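Local coordinates for four helix bundle protein (Bacteroides thetaiotaomicron VPI-5482, PDB 2RLD) that is of unknown function but belongs to the 23S rRNA-intervening sequence (S23) family of four-helix proteins and binds calcium, at residues C[23-28]-C[90-95]; C[39-44]-C[76-81]; C[67-72]-C[109-114]. One frame throughout, in Å; residues are numbered along the deposited sequence.

Interaction 1: residues C[23-28]-C[90-95]; sequences VNLYKF and EYITRE
With CG anti to the backbone N in both Leu-25 (chi1 179°) and Phe-28 (chi1 173°), one turn of helix 7-32 sends two side chains across to the connection that leads into helix 94-116. There Ile-92 holds CG1 between its own N and carbonyl carbon (chi1 58°), and its CG2 branch does the touching. CD1 of Leu-25 meets CG2 of Ile-92 at 3.7 Å, the two side chains crossing at about a right angle. The Phe-28 ring reaches the same methyl less closely and obliquely, its CE2 4.3 Å from CG2 of Ile-92. That ring also turns its edge to the backbone, with CE2 of Phe-28 3.5 Å from O of Tyr-91, which lies near the ring plane. The same carbonyl accepts a hydrogen bond from Gln-33 NE2. Glu-90, with positive phi, is the C' residue of the Schellman motif that ends helix 62-88, and Thr-93 is the N-cap of helix 94-116. Leu-25 and Ile-92 also pack on helix 62-88, through Leu-83 and Leu-86 respectively. No hydrogen bond joins the segments: the contact rests on apolar packing, and the ring edge, its C-H weakly positive, probably sits favourably against the Tyr-91 oxygen.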
ATOM      1  N   VAL C  23      -7.518  -3.372  17.709  1.00 16.66           N
ATOM      2  CA  VAL C  23      -7.398  -1.912  17.801  1.00 16.19           C
ATOM      3  C   VAL C  23      -6.639  -1.503  19.057  1.00 16.70           C
ATOM      4  O   VAL C  23      -5.752  -0.630  19.022  1.00 17.06           O
ATOM      5  CB  VAL C  23      -8.759  -1.204  17.697  1.00 15.80           C
ATOM      6  CG1 VAL C  23      -8.670   0.272  18.022  1.00 19.01           C
ATOM      7  CG2 VAL C  23      -9.328  -1.352  16.321  1.00 16.26           C
ATOM      8  N   ASN C  24      -6.986  -2.099  20.187  1.00 15.42           N
ATOM      9  CA  ASN C  24      -6.254  -1.798  21.428  1.00 17.86           C
ATOM     10  C   ASN C  24      -4.773  -2.161  21.371  1.00 15.76           C
ATOM     11  O   ASN C  24      -3.908  -1.409  21.876  1.00 18.12           O
ATOM     12  CB  ASN C  24      -6.949  -2.478  22.611  1.00 19.22           C
ATOM     13  CG  ASN C  24      -8.261  -1.808  22.988  1.00 21.96           C
ATOM     14  OD1 ASN C  24      -8.490  -0.638  22.686  1.00 22.24           O
ATOM     15  ND2 ASN C  24      -9.124  -2.553  23.678  1.00 24.64           N
ATOM     16  N   LEU C  25      -4.457  -3.302  20.757  1.00 15.99           N
ATOM     17  CA  LEU C  25      -3.088  -3.711  20.573  1.00 16.25           C
ATOM     18  C   LEU C  25      -2.334  -2.729  19.703  1.00 16.55           C
ATOM     19  O   LEU C  25      -1.166  -2.450  19.952  1.00 15.86           O
ATOM     20  CB  LEU C  25      -3.015  -5.107  19.958  1.00 15.20           C
ATOM     21  CG  LEU C  25      -1.602  -5.640  19.706  1.00 14.61           C
ATOM     22  CD1 LEU C  25      -0.787  -5.771  21.023  1.00 17.21           C
ATOM     23  CD2 LEU C  25      -1.666  -6.981  18.937  1.00 17.29           C
ATOM     24  N   TYR C  26      -2.981  -2.259  18.648  1.00 15.76           N
ATOM     25  CA  TYR C  26      -2.383  -1.247  17.773  1.00 16.00           C
ATOM     26  C   TYR C  26      -2.019   0.003  18.525  1.00 16.51           C
ATOM     27  O   TYR C  26      -0.881   0.500  18.428  1.00 15.64           O
ATOM     28  CB  TYR C  26      -3.321  -0.928  16.622  1.00 16.36           C
ATOM     29  CG  TYR C  26      -2.786   0.131  15.707  1.00 16.01           C
ATOM     30  CD1 TYR C  26      -1.836  -0.177  14.757  1.00 16.19           C
ATOM     31  CD2 TYR C  26      -3.216   1.438  15.810  1.00 16.47           C
ATOM     32  CE1 TYR C  26      -1.322   0.777  13.936  1.00 16.97           C
ATOM     33  CE2 TYR C  26      -2.735   2.404  14.970  1.00 16.28           C
ATOM     34  CZ  TYR C  26      -1.788   2.081  14.038  1.00 16.25           C
ATOM     35  OH  TYR C  26      -1.278   3.040  13.190  1.00 23.09           O
ATOM     36  N   LYS C  27      -2.954   0.503  19.322  1.00 16.28           N
ATOM     37  CA  LYS C  27      -2.677   1.671  20.173  1.00 15.82           C
ATOM     38  C   LYS C  27      -1.490   1.457  21.110  1.00 17.55           C
ATOM     39  O   LYS C  27      -0.628   2.323  21.238  1.00 15.68           O
ATOM     40  CB  LYS C  27      -3.922   2.028  20.987  1.00 16.16           C
ATOM     41  CG  LYS C  27      -5.072   2.530  20.170  1.00 18.88           C
ATOM     42  CD  LYS C  27      -6.329   2.619  21.019  1.00 21.32           C
ATOM     43  CE  LYS C  27      -6.339   3.797  21.919  1.00 25.60           C
ATOM     44  NZ  LYS C  27      -7.503   3.761  22.910  1.00 24.38           N
ATOM     45  N   PHE C  28      -1.458   0.289  21.760  1.00 14.98           N
ATOM     46  CA  PHE C  28      -0.358  -0.094  22.633  1.00 15.38           C
ATOM     47  C   PHE C  28       0.963  -0.049  21.897  1.00 15.01           C
ATOM     48  O   PHE C  28       1.907   0.592  22.367  1.00 15.81           O
ATOM     49  CB  PHE C  28      -0.607  -1.489  23.195  1.00 15.45           C
ATOM     50  CG  PHE C  28       0.550  -2.047  23.969  1.00 15.28           C
ATOM     51  CD1 PHE C  28       0.780  -1.654  25.289  1.00 18.63           C
ATOM     52  CD2 PHE C  28       1.386  -2.970  23.402  1.00 15.36           C
ATOM     53  CE1 PHE C  28       1.855  -2.165  26.021  1.00 18.95           C
ATOM     54  CE2 PHE C  28       2.476  -3.495  24.146  1.00 18.06           C
ATOM     55  CZ  PHE C  28       2.682  -3.086  25.462  1.00 17.47           C
ATOM     56  N   GLU C  90       9.799  -9.287  21.576  1.00 15.62           N
ATOM     57  CA  GLU C  90       9.601  -8.650  22.875  1.00 17.62           C
ATOM     58  C   GLU C  90       8.793  -7.346  22.828  1.00 15.94           C
ATOM     59  O   GLU C  90       8.853  -6.531  23.762  1.00 18.32           O
ATOM     60  CB  GLU C  90      10.935  -8.480  23.606  1.00 16.41           C
ATOM     61  CG  GLU C  90      11.679  -9.840  23.797  1.00 20.10           C
ATOM     62  CD  GLU C  90      13.069  -9.706  24.399  1.00 23.51           C
ATOM     63  OE1 GLU C  90      13.381  -8.656  24.984  1.00 31.46           O
ATOM     64  OE2 GLU C  90      13.838 -10.667  24.282  1.00 33.90           O
ATOM     65  N   TYR C  91       8.011  -7.183  21.765  1.00 16.54           N
ATOM     66  CA  TYR C  91       7.051  -6.074  21.686  1.00 16.23           C
ATOM     67  C   TYR C  91       5.799  -6.292  22.524  1.00 17.73           C
ATOM     68  O   TYR C  91       5.160  -5.334  22.931  1.00 19.40           O
ATOM     69  CB  TYR C  91       6.698  -5.738  20.233  1.00 17.84           C
ATOM     70  CG  TYR C  91       7.785  -4.914  19.607  1.00 17.69           C
ATOM     71  CD1 TYR C  91       7.825  -3.529  19.793  1.00 19.77           C
ATOM     72  CD2 TYR C  91       8.784  -5.507  18.856  1.00 20.99           C
ATOM     73  CE1 TYR C  91       8.864  -2.755  19.242  1.00 22.42           C
ATOM     74  CE2 TYR C  91       9.842  -4.753  18.313  1.00 19.45           C
ATOM     75  CZ  TYR C  91       9.859  -3.377  18.498  1.00 24.91           C
ATOM     76  OH  TYR C  91      10.872  -2.635  17.913  1.00 28.33           O
ATOM     77  N   ILE C  92       5.452  -7.545  22.783  1.00 18.19           N
ATOM     78  CA  ILE C  92       4.350  -7.877  23.690  1.00 17.06           C
ATOM     79  C   ILE C  92       4.824  -8.943  24.676  1.00 17.43           C
ATOM     80  O   ILE C  92       5.779  -9.710  24.392  1.00 18.93           O
ATOM     81  CB  ILE C  92       3.101  -8.392  22.943  1.00 15.18           C
ATOM     82  CG1 ILE C  92       3.430  -9.643  22.101  1.00 17.55           C
ATOM     83  CG2 ILE C  92       2.445  -7.239  22.113  1.00 18.21           C
ATOM     84  CD1 ILE C  92       2.200 -10.259  21.468  1.00 14.73           C
ATOM     85  N   THR C  93       4.184  -8.976  25.856  1.00 18.31           N
ATOM     86  CA  THR C  93       4.516  -9.948  26.888  1.00 19.61           C
ATOM     87  C   THR C  93       3.926 -11.303  26.536  1.00 18.34           C
ATOM     88  O   THR C  93       3.051 -11.393  25.680  1.00 17.64           O
ATOM     89  CB  THR C  93       3.936  -9.515  28.270  1.00 20.30           C
ATOM     90  OG1 THR C  93       2.501  -9.505  28.207  1.00 19.12           O
ATOM     91  CG2 THR C  93       4.412  -8.119  28.649  1.00 21.79           C
ATOM     92  N   ARG C  94       4.366 -12.354  27.224  1.00 20.38           N
ATOM     93  CA  ARG C  94       3.803 -13.684  26.993  1.00 19.52           C
ATOM     94  C   ARG C  94       2.319 -13.689  27.342  1.00 17.92           C
ATOM     95  O   ARG C  94       1.522 -14.336  26.672  1.00 18.71           O
ATOM     96  CB  ARG C  94       4.569 -14.745  27.801  1.00 21.52           C
ATOM     97  CG  ARG C  94       3.938 -16.143  27.816  1.00 31.08           C
ATOM     98  CD  ARG C  94       3.824 -16.796  26.447  1.00 43.16           C
ATOM     99  NE  ARG C  94       5.114 -17.092  25.823  1.00 48.75           N
ATOM    100  CZ  ARG C  94       5.272 -17.863  24.745  1.00 49.47           C
ATOM    101  NH1 ARG C  94       4.229 -18.440  24.157  1.00 49.14           N
ATOM    102  NH2 ARG C  94       6.486 -18.069  24.254  1.00 49.60           N
ATOM    103  N   GLU C  95       1.946 -12.929  28.372  1.00 17.74           N
ATOM    104  CA  GLU C  95       0.537 -12.794  28.786  1.00 21.37           C
ATOM    105  C   GLU C  95      -0.308 -12.167  27.706  1.00 18.66           C
ATOM    106  O   GLU C  95      -1.427 -12.631  27.415  1.00 20.09           O
ATOM    107  CB  GLU C  95       0.431 -11.939  30.054  1.00 21.39           C
ATOM    108  CG  GLU C  95      -0.969 -11.822  30.612  1.00 28.51           C
ATOM    109  CD  GLU C  95      -1.070 -10.878  31.821  1.00 31.19           C
ATOM    110  OE1 GLU C  95      -0.042 -10.298  32.254  1.00 30.01           O
ATOM    111  OE2 GLU C  95      -2.207 -10.710  32.332  1.00 41.47           O
TER

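Interaction 2: residues C[39-44]-C[76-81]; sequences SKQILR and ANETEY. With EDO (1,2-ethanediol), chain L.
Within the four-helix bundle, this buried contact joins helix 38-57 to helix 62-88, with an apolar meeting on one flank and a site holding water and 1,2-ethanediol on another. The backbones come close, CA of Ile-42 lying 5.7 Å from CA of Thr-79. CG2 of Thr-79, anti to its N (OG1 at chi1 -61°), touches CG1 of Ile-42 at 3.9 Å, the side chains crossing at about a right angle. The hydroxyl of Thr-79 takes part in hydrogen bonds with Glu-75 O and Ser-45 OG, so its methyl serves the apolar side while its oxygen is satisfied elsewhere. Polar linkage between the segments is indirect. One water bridges them, hydrogen-bonded to O of Gln-41 (2.8 Å) and to OE2 of Glu-78 (3.0 Å), though other acceptors may compete for its protons. The Glu-78 chain is extended beyond CG, which carries its carboxylate to this water, and OE2 also accepts a hydrogen bond from Trp-82 NE1. OE1 of Glu-78 lies close to Glu-55 of a third subunit, a like charge that may raise its pKa. Ser-48 of that subunit hydrogen-bonds the diol, which probably came from the crystallisation liquor, so the site borders a subunit interface. Gln-41, bent at chi2 (-87°), swings its amide to the diol, and its NE2 gives O1 of the diol a weak hydrogen bond of 3.3 Å, with an N-H...O angle of 142°.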
ATOM      1  N   SER C  39       2.753  -3.129  13.657  1.00 17.52           N
ATOM      2  CA  SER C  39       1.474  -2.688  14.186  1.00 16.83           C
ATOM      3  C   SER C  39       0.478  -2.397  13.067  1.00 17.01           C
ATOM      4  O   SER C  39      -0.703  -2.806  13.144  1.00 17.43           O
ATOM      5  CB  SER C  39       1.685  -1.467  15.075  1.00 18.22           C
ATOM      6  OG  SER C  39       2.242  -0.380  14.369  1.00 16.94           O
ATOM      7  N   LYS C  40       0.923  -1.718  12.017  1.00 16.68           N
ATOM      8  CA  LYS C  40      -0.002  -1.409  10.919  1.00 18.99           C
ATOM      9  C   LYS C  40      -0.435  -2.666  10.185  1.00 18.09           C
ATOM     10  O   LYS C  40      -1.614  -2.815   9.820  1.00 19.21           O
ATOM     11  CB  LYS C  40       0.623  -0.426   9.943  1.00 20.07           C
ATOM     12  CG  LYS C  40       1.114   0.816  10.560  1.00 29.21           C
ATOM     13  N   GLN C  41       0.489  -3.603  10.029  1.00 16.83           N
ATOM     14  CA  GLN C  41       0.194  -4.859   9.342  1.00 16.00           C
ATOM     15  C   GLN C  41      -0.863  -5.640  10.107  1.00 15.84           C
ATOM     16  O   GLN C  41      -1.842  -6.107   9.533  1.00 16.41           O
ATOM     17  CB  GLN C  41       1.426  -5.711   9.175  1.00 16.79           C
ATOM     18  CG  GLN C  41       2.491  -5.121   8.288  1.00 17.32           C
ATOM     19  CD  GLN C  41       2.292  -5.443   6.849  1.00 26.39           C
ATOM     20  OE1 GLN C  41       1.158  -5.477   6.365  1.00 28.98           O
ATOM     21  NE2 GLN C  41       3.393  -5.682   6.136  1.00 29.76           N
ATOM     22  N   ILE C  42      -0.710  -5.731  11.428  1.00 16.05           N
ATOM     23  CA  ILE C  42      -1.626  -6.543  12.222  1.00 16.07           C
ATOM     24  C   ILE C  42      -2.952  -5.842  12.474  1.00 17.08           C
ATOM     25  O   ILE C  42      -3.980  -6.509  12.641  1.00 17.59           O
ATOM     26  CB  ILE C  42      -0.970  -7.021  13.556  1.00 16.90           C
ATOM     27  CG1 ILE C  42      -1.733  -8.234  14.094  1.00 16.91           C
ATOM     28  CG2 ILE C  42      -0.858  -5.900  14.581  1.00 17.58           C
ATOM     29  CD1 ILE C  42      -1.207  -8.784  15.409  1.00 15.47           C
ATOM     30  N   LEU C  43      -2.958  -4.509  12.492  1.00 16.55           N
ATOM     31  CA  LEU C  43      -4.224  -3.785  12.525  1.00 15.29           C
ATOM     32  C   LEU C  43      -5.076  -4.174  11.330  1.00 15.88           C
ATOM     33  O   LEU C  43      -6.263  -4.472  11.461  1.00 16.29           O
ATOM     34  CB  LEU C  43      -3.973  -2.281  12.501  1.00 14.80           C
ATOM     35  CG  LEU C  43      -5.237  -1.421  12.436  1.00 17.36           C
ATOM     36  CD1 LEU C  43      -6.141  -1.623  13.654  1.00 13.94           C
ATOM     37  CD2 LEU C  43      -4.806   0.046  12.273  1.00 13.58           C
ATOM     38  N   ARG C  44      -4.447  -4.216  10.163  1.00 16.80           N
ATOM     39  CA  ARG C  44      -5.143  -4.587   8.939  0.50 17.14           C
ATOM     40  C   ARG C  44      -5.611  -6.046   8.940  1.00 17.98           C
ATOM     41  O   ARG C  44      -6.799  -6.332   8.704  1.00 17.96           O
ATOM     42  CB  ARG C  44      -4.262  -4.322   7.717  0.50 16.60           C
ATOM     43  CG  ARG C  44      -4.952  -4.611   6.380  0.50 17.05           C
ATOM     44  N   ALA C  76      -6.839 -14.431   9.654  1.00 17.30           N
ATOM     45  CA  ALA C  76      -6.561 -14.993  10.989  1.00 16.29           C
ATOM     46  C   ALA C  76      -5.143 -15.571  11.055  1.00 14.93           C
ATOM     47  O   ALA C  76      -4.404 -15.323  12.020  1.00 15.55           O
ATOM     48  CB  ALA C  76      -7.594 -16.059  11.336  1.00 15.35           C
ATOM     49  N   ASN C  77      -4.753 -16.300  10.017  1.00 17.41           N
ATOM     50  CA  ASN C  77      -3.423 -16.871   9.984  0.50 14.51           C
ATOM     51  C   ASN C  77      -2.339 -15.832   9.864  1.00 15.66           C
ATOM     52  O   ASN C  77      -1.316 -15.932  10.559  1.00 17.61           O
ATOM     53  CB  ASN C  77      -3.304 -17.909   8.893  0.50 15.13           C
ATOM     54  CG  ASN C  77      -3.767 -19.244   9.362  0.50 13.17           C
ATOM     55  OD1 ASN C  77      -3.018 -19.949  10.045  0.50 16.26           O
ATOM     56  ND2 ASN C  77      -5.006 -19.598   9.045  0.50 17.28           N
ATOM     57  N   GLU C  78      -2.562 -14.803   9.051  1.00 15.56           N
ATOM     58  CA  GLU C  78      -1.560 -13.722   8.977  1.00 13.58           C
ATOM     59  C   GLU C  78      -1.419 -13.015  10.327  1.00 16.22           C
ATOM     60  O   GLU C  78      -0.304 -12.700  10.771  1.00 16.65           O
ATOM     61  CB  GLU C  78      -1.911 -12.720   7.883  1.00 14.90           C
ATOM     62  CG  GLU C  78      -0.762 -11.744   7.678  1.00 15.14           C
ATOM     63  CD  GLU C  78      -1.050 -10.608   6.736  1.00 21.00           C
ATOM     64  OE1 GLU C  78      -1.926 -10.759   5.853  1.00 25.51           O
ATOM     65  OE2 GLU C  78      -0.379  -9.562   6.889  1.00 17.47           O
ATOM     66  N   THR C  79      -2.542 -12.794  10.982  1.00 15.41           N
ATOM     67  CA  THR C  79      -2.558 -12.127  12.290  1.00 15.08           C
ATOM     68  C   THR C  79      -1.723 -12.955  13.279  1.00 15.60           C
ATOM     69  O   THR C  79      -0.963 -12.407  14.063  1.00 15.68           O
ATOM     70  CB  THR C  79      -4.015 -11.957  12.806  1.00 17.74           C
ATOM     71  OG1 THR C  79      -4.771 -11.145  11.888  1.00 15.73           O
ATOM     72  CG2 THR C  79      -4.045 -11.315  14.196  1.00 17.87           C
ATOM     73  N   GLU C  80      -1.894 -14.269  13.237  1.00 15.86           N
ATOM     74  CA  GLU C  80      -1.133 -15.193  14.109  1.00 13.46           C
ATOM     75  C   GLU C  80       0.374 -15.101  13.839  1.00 15.41           C
ATOM     76  O   GLU C  80       1.186 -15.170  14.753  1.00 16.06           O
ATOM     77  CB  GLU C  80      -1.722 -16.603  13.973  1.00 17.76           C
ATOM     78  CG  GLU C  80      -3.077 -16.662  14.722  1.00 20.85           C
ATOM     79  CD  GLU C  80      -4.152 -17.519  14.073  1.00 26.56           C
ATOM     80  OE1 GLU C  80      -3.822 -18.343  13.194  1.00 22.78           O
ATOM     81  OE2 GLU C  80      -5.341 -17.338  14.446  1.00 25.68           O
ATOM     82  N   TYR C  81       0.738 -14.921  12.579  1.00 14.82           N
ATOM     83  CA  TYR C  81       2.134 -14.683  12.201  1.00 15.66           C
ATOM     84  C   TYR C  81       2.645 -13.427  12.880  1.00 15.10           C
ATOM     85  O   TYR C  81       3.692 -13.439  13.537  1.00 14.79           O
ATOM     86  CB  TYR C  81       2.249 -14.527  10.673  1.00 15.97           C
ATOM     87  CG  TYR C  81       3.613 -14.014  10.174  1.00 14.36           C
ATOM     88  CD1 TYR C  81       4.695 -14.856  10.032  1.00 18.52           C
ATOM     89  CD2 TYR C  81       3.773 -12.688   9.835  1.00 19.01           C
ATOM     90  CE1 TYR C  81       5.935 -14.369   9.568  1.00 16.12           C
ATOM     91  CE2 TYR C  81       5.002 -12.177   9.396  1.00 16.79           C
ATOM     92  CZ  TYR C  81       6.075 -13.023   9.277  1.00 16.85           C
ATOM     93  OH  TYR C  81       7.261 -12.511   8.790  1.00 18.02           O
TER
HETATM   94  C1  EDO L 127       1.683  -8.128   4.477  1.00 39.22           C
HETATM   95  O1  EDO L 127       2.753  -7.714   3.634  1.00 49.87           O
HETATM   96  C2  EDO L 127       1.261  -9.521   4.052  1.00 36.38           C
HETATM   97  O2  EDO L 127       0.068  -9.452   3.278  1.00 42.06           O
HETATM   98  O   HOH W   1      -1.690  -6.915   6.868  1.00 25.12           O

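Interaction 3: residues C[67-72]-C[109-114]; sequences NKLNIA and KLLISI
Leu-69 and Leu-111 face each other where helix 62-88 and helix 94-116 run nearly antiparallel; the axes of segments 67-72 and 109-114 come within 9.7 Å, with 156° between their N-to-C directions. These two leucines are also where the backbones come nearest, with CA of Leu-69 6.5 Å from CA of Leu-111. Leucine against leucine is the central apolar contact: both residues point their CB toward the partner helix, and their CD2 methyls meet at 3.9 Å, the side chains crossing obliquely. Each has CG beside its own N and anti to its carbonyl carbon (chi1 -69° in Leu-69, -66° in Leu-111), and each then forks, using one methyl for this meeting and the other for a different neighbour.

A second apolar contact is made by the remaining methyl of Leu-111. CD1 of Leu-111 rests against the small Ala-72, one turn on from Leu-69, at 4.0 Å from its CB and 3.9 Å from its carbonyl carbon C. With just a methyl on Ala-72, the leucine comes down onto the helix backbone itself. The second methyl of Leu-69, CD1, is directed at Ile-114, whose side chain it crosses at about a right angle; the exact spacing of their methyls in the model is doubtful.

Polar groups contribute no hydrogen bond between the segments. Leu-69 packs on Ala-56 of helix 38-57, while Leu-111 and Ile-114 both pack on Val-11 of helix 7-32. The side chain of Ile-114 lies about 4 Å from that of Asp-8, a ligand of the bound calcium ion, and about 8 Å from the metal itself. Residues one helical turn apart, turned inward from neighbouring antiparallel helices, form the layered apolar interior characteristic of a four-helix bundle.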
ATOM      1  N   ASN C  67     -15.921 -19.111   0.279  1.00 22.46           N
ATOM      2  CA  ASN C  67     -14.736 -18.390  -0.186  1.00 24.36           C
ATOM      3  C   ASN C  67     -14.392 -17.155   0.657  1.00 23.35           C
ATOM      4  O   ASN C  67     -13.220 -16.910   0.985  1.00 25.00           O
ATOM      5  CB  ASN C  67     -14.863 -18.034  -1.671  1.00 27.09           C
ATOM      6  CG  ASN C  67     -14.537 -19.223  -2.581  1.00 27.28           C
ATOM      7  OD1 ASN C  67     -15.068 -20.320  -2.400  1.00 43.80           O
ATOM      8  ND2 ASN C  67     -13.650 -19.011  -3.545  1.00 39.60           N
ATOM      9  N   LYS C  68     -15.408 -16.389   1.031  1.00 22.80           N
ATOM     10  CA  LYS C  68     -15.184 -15.248   1.911  1.00 22.03           C
ATOM     11  C   LYS C  68     -14.705 -15.718   3.290  1.00 20.94           C
ATOM     12  O   LYS C  68     -13.836 -15.079   3.904  1.00 20.19           O
ATOM     13  CB  LYS C  68     -16.444 -14.382   2.010  1.00 22.84           C
ATOM     14  CG  LYS C  68     -16.780 -13.684   0.694  1.00 25.79           C
ATOM     15  CD  LYS C  68     -15.740 -12.646   0.343  1.00 31.67           C
ATOM     16  N   LEU C  69     -15.224 -16.851   3.770  1.00 19.48           N
ATOM     17  CA  LEU C  69     -14.741 -17.388   5.039  1.00 19.19           C
ATOM     18  C   LEU C  69     -13.283 -17.832   4.928  1.00 18.53           C
ATOM     19  O   LEU C  69     -12.509 -17.720   5.889  1.00 20.22           O
ATOM     20  CB  LEU C  69     -15.612 -18.537   5.519  1.00 17.83           C
ATOM     21  CG  LEU C  69     -17.043 -18.213   5.969  1.00 16.83           C
ATOM     22  CD1 LEU C  69     -17.644 -19.432   6.655  1.00 19.59           C
ATOM     23  CD2 LEU C  69     -17.068 -16.995   6.888  1.00 18.75           C
ATOM     24  N   ASN C  70     -12.900 -18.339   3.762  1.00 19.18           N
ATOM     25  CA  ASN C  70     -11.513 -18.731   3.541  1.00 18.08           C
ATOM     26  C   ASN C  70     -10.582 -17.535   3.559  1.00 17.94           C
ATOM     27  O   ASN C  70      -9.454 -17.643   4.055  1.00 17.45           O
ATOM     28  CB  ASN C  70     -11.367 -19.461   2.213  1.00 19.87           C
ATOM     29  CG  ASN C  70      -9.976 -20.090   2.038  1.00 27.17           C
ATOM     30  OD1 ASN C  70      -9.196 -19.657   1.189  1.00 35.48           O
ATOM     31  ND2 ASN C  70      -9.673 -21.124   2.839  1.00 31.41           N
ATOM     32  N   ILE C  71     -11.043 -16.397   3.031  1.00 18.07           N
ATOM     33  CA  ILE C  71     -10.266 -15.148   3.160  1.00 19.76           C
ATOM     34  C   ILE C  71     -10.177 -14.700   4.633  1.00 18.72           C
ATOM     35  O   ILE C  71      -9.105 -14.282   5.088  1.00 18.94           O
ATOM     36  CB  ILE C  71     -10.843 -13.995   2.319  1.00 19.75           C
ATOM     37  CG1 ILE C  71     -10.899 -14.365   0.833  1.00 24.21           C
ATOM     38  CG2 ILE C  71      -9.981 -12.713   2.483  1.00 19.86           C
ATOM     39  CD1 ILE C  71     -11.689 -13.346  -0.000  1.00 23.97           C
ATOM     40  N   ALA C  72     -11.263 -14.846   5.397  1.00 18.05           N
ATOM     41  CA  ALA C  72     -11.216 -14.580   6.859  1.00 16.85           C
ATOM     42  C   ALA C  72     -10.168 -15.460   7.551  1.00 16.45           C
ATOM     43  O   ALA C  72      -9.385 -14.997   8.386  1.00 18.57           O
ATOM     44  CB  ALA C  72     -12.598 -14.816   7.495  1.00 14.30           C
ATOM     45  N   LYS C 109     -10.606 -22.073  14.396  1.00 20.40           N
ATOM     46  CA  LYS C 109     -11.260 -23.360  14.616  1.00 21.97           C
ATOM     47  C   LYS C 109     -12.702 -23.313  14.097  1.00 21.95           C
ATOM     48  O   LYS C 109     -13.162 -24.224  13.398  1.00 21.97           O
ATOM     49  CB  LYS C 109     -11.230 -23.645  16.110  1.00 23.26           C
ATOM     50  CG  LYS C 109     -11.836 -24.957  16.541  1.00 24.31           C
ATOM     51  CD  LYS C 109     -11.819 -25.083  18.060  1.00 28.75           C
ATOM     52  CE  LYS C 109     -12.526 -23.916  18.731  1.00 30.41           C
ATOM     53  NZ  LYS C 109     -13.308 -24.327  19.921  1.00 30.01           N
ATOM     54  N   LEU C 110     -13.405 -22.232  14.426  1.00 20.63           N
ATOM     55  CA  LEU C 110     -14.794 -22.086  14.015  1.00 21.02           C
ATOM     56  C   LEU C 110     -14.897 -21.923  12.486  1.00 21.58           C
ATOM     57  O   LEU C 110     -15.752 -22.554  11.822  1.00 19.57           O
ATOM     58  CB  LEU C 110     -15.413 -20.888  14.738  1.00 21.79           C
ATOM     59  CG  LEU C 110     -15.461 -21.019  16.268  1.00 23.54           C
ATOM     60  CD1 LEU C 110     -15.813 -19.688  16.968  1.00 22.13           C
ATOM     61  CD2 LEU C 110     -16.444 -22.116  16.639  1.00 25.18           C
ATOM     62  N   LEU C 111     -14.009 -21.100  11.917  1.00 19.82           N
ATOM     63  CA  LEU C 111     -14.011 -20.926  10.459  1.00 20.42           C
ATOM     64  C   LEU C 111     -13.756 -22.241   9.733  1.00 19.80           C
ATOM     65  O   LEU C 111     -14.427 -22.571   8.750  1.00 22.32           O
ATOM     66  CB  LEU C 111     -12.989 -19.888  10.022  1.00 18.12           C
ATOM     67  CG  LEU C 111     -13.269 -18.454  10.466  1.00 17.60           C
ATOM     68  CD1 LEU C 111     -12.012 -17.621  10.239  1.00 20.47           C
ATOM     69  CD2 LEU C 111     -14.457 -17.874   9.710  1.00 17.92           C
ATOM     70  N   ILE C 112     -12.817 -23.025  10.243  1.00 21.92           N
ATOM     71  CA  ILE C 112     -12.505 -24.303   9.614  1.00 21.38           C
ATOM     72  C   ILE C 112     -13.699 -25.259   9.684  1.00 23.70           C
ATOM     73  O   ILE C 112     -14.014 -25.960   8.698  1.00 24.04           O
ATOM     74  CB  ILE C 112     -11.244 -24.943  10.227  1.00 21.16           C
ATOM     75  CG1 ILE C 112     -10.020 -24.119   9.830  1.00 22.95           C
ATOM     76  CG2 ILE C 112     -11.101 -26.413   9.749  1.00 21.38           C
ATOM     77  CD1 ILE C 112      -8.824 -24.312  10.721  1.00 23.81           C
ATOM     78  N   SER C 113     -14.383 -25.273  10.826  1.00 24.58           N
ATOM     79  CA  SER C 113     -15.555 -26.125  11.008  0.50 25.92           C
ATOM     80  C   SER C 113     -16.625 -25.790   9.976  1.00 25.29           C
ATOM     81  O   SER C 113     -17.099 -26.652   9.245  1.00 23.38           O
ATOM     82  CB  SER C 113     -16.129 -25.955  12.419  0.50 27.19           C
ATOM     83  OG  SER C 113     -17.159 -26.894  12.661  0.50 27.48           O
ATOM     84  N   ILE C 114     -16.996 -24.522   9.914  1.00 22.92           N
ATOM     85  CA  ILE C 114     -17.978 -24.071   8.943  1.00 23.36           C
ATOM     86  C   ILE C 114     -17.527 -24.496   7.532  1.00 24.33           C
ATOM     87  O   ILE C 114     -18.254 -25.196   6.803  1.00 24.15           O
ATOM     88  CB  ILE C 114     -18.151 -22.545   9.016  1.00 21.81           C
ATOM     89  CG1 ILE C 114     -18.805 -22.141  10.343  1.00 22.61           C
ATOM     90  CG2 ILE C 114     -18.981 -22.040   7.844  1.00 21.42           C
ATOM     91  CD1 ILE C 114     -18.550 -20.714  10.737  1.00 23.14           C
TER

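Overall arrangement
From the N terminus, helix 7-32 supplies the first half of interaction 1, whose partner lies at the turn between helices 62-88 and 94-116; this closes the longest loop, with 61 residues between its segments. Interaction 2, between helices 38-57 and 62-88, closes a 31-residue loop nested inside it and touches interaction 1, where Leu-25 meets Ile-42 and Tyr-26 packs on Ser-39 and Leu-43. Interaction 3 links helix 62-88 with helix 94-116, closing a loop of 36 residues that crosses both others. Its centre lies about 25 Å from that of interaction 1, across the chain's centre and toward the calcium-binding end. Together the three contacts involve all four helices of the bundle.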